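PDB 2QDL: chemotaxis signal transduction protein from Thermoanaerobacter tengcongensis, which probably acts as a CheW-type scaffold of bacterial chemotaxis, coupling the histidine kinase CheA to the chemoreceptors. Local coordinates for residues Y24-F29 / R82-E87. Residues are numbered along the deposited sequence; the frame is centred on the assembly and turned at random.
Sequences YGLDIF and RIIIVE
Leu-26 meets Val-86 and Ile-84 in a small, wholly apolar contact between two strands that are not paired with each other. One methyl of Leu-26 does all the touching. Its CD1 lies 4.0 Å from CG1 of Val-86, and the two side chains cross at about a right angle. The same CD1 is 4.4 Å from CG2 of Ile-84, a looser approach. Val-86 turns CG1 to this meeting by setting it beside its own backbone N (chi1 -56°). All three residues are buried. The closer part is the single methyl-to-methyl meeting of Leu-26 and Val-86.

Beyond Leu-26 the chain comes to the surface, where Asp-27 is partly exposed and Ile-28 and Phe-29 are exposed. Here Asp-27 makes an Asx turn: the backbone N of Phe-29 donates to OD1 of Asp-27 at 2.9 Å, nearly straight at 167°. OD2 of the same carboxylate forms a salt bridge with Lys-12.

The contact is apolar core packing near the centre of the chain, consistent with the CheW fold of two beta-barrels joined through a hydrophobic core. Strand 91-106 links the two sides: Leu-26 also packs on Leu-95, and Ile-84 on Val-97. Strand 22-27 itself runs between strands 12-19 and 134-139, whereas strand 82-88 pairs with 33-36 and 91-106.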
ATOM      1  N   TYR A  24       1.100   6.617  -5.404  1.00 12.56           N
ATOM      2  CA  TYR A  24       1.866   5.654  -4.635  1.00 13.51           C
ATOM      3  C   TYR A  24       1.884   4.361  -5.414  1.00 12.88           C
ATOM      4  O   TYR A  24       0.991   4.126  -6.244  1.00 12.69           O
ATOM      5  CB  TYR A  24       1.249   5.484  -3.223  1.00 13.87           C
ATOM      6  CG  TYR A  24       1.437   6.748  -2.414  1.00 14.50           C
ATOM      7  CD1 TYR A  24       0.543   7.807  -2.519  1.00 16.33           C
ATOM      8  CD2 TYR A  24       2.553   6.908  -1.603  1.00 15.89           C
ATOM      9  CE1 TYR A  24       0.735   8.981  -1.812  1.00 18.28           C
ATOM     10  CE2 TYR A  24       2.746   8.080  -0.875  1.00 18.15           C
ATOM     11  CZ  TYR A  24       1.841   9.106  -1.000  1.00 17.17           C
ATOM     12  OH  TYR A  24       2.054  10.254  -0.314  1.00 19.35           O
ATOM     13  N   GLY A  25       2.883   3.522  -5.159  1.00 12.75           N
ATOM     14  CA  GLY A  25       2.900   2.214  -5.800  1.00 12.13           C
ATOM     15  C   GLY A  25       3.356   1.027  -4.974  1.00 11.83           C
ATOM     16  O   GLY A  25       4.058   1.171  -3.965  1.00 11.32           O
ATOM     17  N   LEU A  26       2.958  -0.154  -5.437  1.00 11.08           N
ATOM     18  CA  LEU A  26       3.450  -1.418  -4.909  1.00 12.24           C
ATOM     19  C   LEU A  26       3.791  -2.330  -6.078  1.00 11.72           C
ATOM     20  O   LEU A  26       3.123  -2.284  -7.124  1.00 11.21           O
ATOM     21  CB  LEU A  26       2.396  -2.104  -4.036  1.00 11.74           C
ATOM     22  CG  LEU A  26       2.156  -1.513  -2.654  1.00 13.42           C
ATOM     23  CD1 LEU A  26       0.834  -2.040  -2.022  1.00 11.43           C
ATOM     24  CD2 LEU A  26       3.380  -1.776  -1.735  1.00  7.64           C
ATOM     25  N   ASP A  27       4.816  -3.152  -5.902  1.00 11.96           N
ATOM     26  CA  ASP A  27       5.098  -4.217  -6.849  1.00 12.28           C
ATOM     27  C   ASP A  27       3.869  -5.117  -6.869  1.00 11.95           C
ATOM     28  O   ASP A  27       3.335  -5.464  -5.828  1.00 11.09           O
ATOM     29  CB  ASP A  27       6.355  -5.005  -6.440  1.00 12.55           C
ATOM     30  CG  ASP A  27       6.895  -5.891  -7.567  1.00 14.72           C
ATOM     31  OD1 ASP A  27       6.150  -6.724  -8.130  1.00 14.93           O
ATOM     32  OD2 ASP A  27       8.075  -5.730  -7.920  1.00 18.61           O
ATOM     33  N   ILE A  28       3.410  -5.458  -8.070  1.00 12.47           N
ATOM     34  CA  ILE A  28       2.316  -6.425  -8.263  1.00 12.36           C
ATOM     35  C   ILE A  28       2.536  -7.724  -7.454  1.00 12.15           C
ATOM     36  O   ILE A  28       1.580  -8.346  -7.023  1.00 12.19           O
ATOM     37  CB  ILE A  28       2.066  -6.716  -9.789  1.00 12.51           C
ATOM     38  CG1 ILE A  28       0.856  -7.623 -10.012  1.00 13.92           C
ATOM     39  CG2 ILE A  28       3.281  -7.395 -10.436  1.00 11.29           C
ATOM     40  CD1 ILE A  28      -0.463  -7.099  -9.485  1.00 15.23           C
ATOM     41  N   PHE A  29       3.794  -8.112  -7.245  1.00 12.17           N
ATOM     42  CA  PHE A  29       4.145  -9.270  -6.448  1.00 12.63           C
ATOM     43  C   PHE A  29       3.612  -9.140  -5.020  1.00 13.74           C
ATOM     44  O   PHE A  29       3.259 -10.142  -4.400  1.00 14.36           O
ATOM     45  CB  PHE A  29       5.671  -9.424  -6.407  1.00 13.31           C
ATOM     46  CG  PHE A  29       6.136 -10.689  -5.710  1.00 16.92           C
ATOM     47  CD1 PHE A  29       6.066 -11.918  -6.353  1.00 18.22           C
ATOM     48  CD2 PHE A  29       6.620 -10.644  -4.406  1.00 19.88           C
ATOM     49  CE1 PHE A  29       6.480 -13.094  -5.697  1.00 21.03           C
ATOM     50  CE2 PHE A  29       7.051 -11.815  -3.757  1.00 22.87           C
ATOM     51  CZ  PHE A  29       6.972 -13.037  -4.411  1.00 22.79           C
ATOM     52  N   ARG A  82     -10.736   1.231  -3.146  1.00 12.98           N
ATOM     53  CA  ARG A  82     -10.517  -0.202  -2.993  1.00 11.84           C
ATOM     54  C   ARG A  82      -9.718  -0.538  -1.743  1.00 11.52           C
ATOM     55  O   ARG A  82      -9.158   0.339  -1.066  1.00 10.20           O
ATOM     56  CB  ARG A  82      -9.731  -0.734  -4.203  1.00 12.40           C
ATOM     57  CG  ARG A  82     -10.439  -0.593  -5.531  1.00 11.56           C
ATOM     58  CD  ARG A  82     -11.575  -1.599  -5.618  1.00 11.71           C
ATOM     59  NE  ARG A  82     -12.157  -1.628  -6.954  1.00 15.46           N
ATOM     60  CZ  ARG A  82     -13.148  -0.854  -7.379  1.00 16.92           C
ATOM     61  NH1 ARG A  82     -13.693   0.060  -6.581  1.00 18.27           N
ATOM     62  NH2 ARG A  82     -13.581  -0.987  -8.626  1.00 19.11           N
ATOM     63  N   ILE A  83      -9.652  -1.835  -1.469  1.00 11.01           N
ATOM     64  CA  ILE A  83      -8.788  -2.362  -0.447  1.00 11.27           C
ATOM     65  C   ILE A  83      -7.826  -3.343  -1.078  1.00 10.26           C
ATOM     66  O   ILE A  83      -8.219  -4.429  -1.517  1.00  8.75           O
ATOM     67  CB  ILE A  83      -9.564  -3.079   0.716  1.00 11.96           C
ATOM     68  CG1 ILE A  83     -10.546  -2.109   1.401  1.00 12.62           C
ATOM     69  CG2 ILE A  83      -8.547  -3.685   1.695  1.00 10.68           C
ATOM     70  CD1 ILE A  83     -11.603  -2.799   2.313  1.00  9.16           C
ATOM     71  N   ILE A  84      -6.559  -2.948  -1.089  1.00  9.75           N
ATOM     72  CA  ILE A  84      -5.477  -3.803  -1.594  1.00 10.35           C
ATOM     73  C   ILE A  84      -5.051  -4.749  -0.496  1.00 11.30           C
ATOM     74  O   ILE A  84      -4.604  -4.313   0.585  1.00 11.89           O
ATOM     75  CB  ILE A  84      -4.258  -2.983  -2.045  1.00  8.89           C
ATOM     76  CG1 ILE A  84      -4.687  -1.932  -3.098  1.00  9.44           C
ATOM     77  CG2 ILE A  84      -3.168  -3.893  -2.562  1.00 11.48           C
ATOM     78  CD1 ILE A  84      -3.568  -1.038  -3.556  1.00  6.11           C
ATOM     79  N   ILE A  85      -5.196  -6.039  -0.773  1.00 11.42           N
ATOM     80  CA  ILE A  85      -4.774  -7.078   0.165  1.00 11.71           C
ATOM     81  C   ILE A  85      -3.305  -7.379  -0.037  1.00 11.67           C
ATOM     82  O   ILE A  85      -2.858  -7.739  -1.136  1.00 11.83           O
ATOM     83  CB  ILE A  85      -5.618  -8.358   0.059  1.00 11.74           C
ATOM     84  CG1 ILE A  85      -7.122  -8.036   0.062  1.00 11.41           C
ATOM     85  CG2 ILE A  85      -5.201  -9.430   1.128  1.00 12.02           C
ATOM     86  CD1 ILE A  85      -7.636  -7.306   1.282  1.00  9.28           C
ATOM     87  N   VAL A  86      -2.550  -7.200   1.037  1.00 11.09           N
ATOM     88  CA  VAL A  86      -1.123  -7.478   1.042  1.00 11.26           C
ATOM     89  C   VAL A  86      -0.809  -8.502   2.179  1.00 12.50           C
ATOM     90  O   VAL A  86      -1.708  -8.990   2.867  1.00 11.51           O
ATOM     91  CB  VAL A  86      -0.288  -6.146   1.201  1.00 11.48           C
ATOM     92  CG1 VAL A  86      -0.655  -5.128   0.098  1.00  8.10           C
ATOM     93  CG2 VAL A  86      -0.479  -5.538   2.597  1.00 10.13           C
ATOM     94  N   GLU A  87       0.466  -8.819   2.350  1.00 14.25           N
ATOM     95  CA  GLU A  87       0.915  -9.730   3.401  1.00 16.56           C
ATOM     96  C   GLU A  87       2.078  -9.067   4.103  1.00 16.15           C
ATOM     97  O   GLU A  87       2.994  -8.612   3.458  1.00 16.69           O
ATOM     98  CB  GLU A  87       1.350 -11.069   2.813  1.00 16.85           C
ATOM     99  CG  GLU A  87       1.864 -12.020   3.853  1.00 21.96           C
ATOM    100  CD  GLU A  87       2.534 -13.258   3.252  1.00 27.24           C
ATOM    101  OE1 GLU A  87       3.713 -13.203   2.792  1.00 29.67           O
ATOM    102  OE2 GLU A  87       1.866 -14.298   3.264  1.00 29.78           O
TER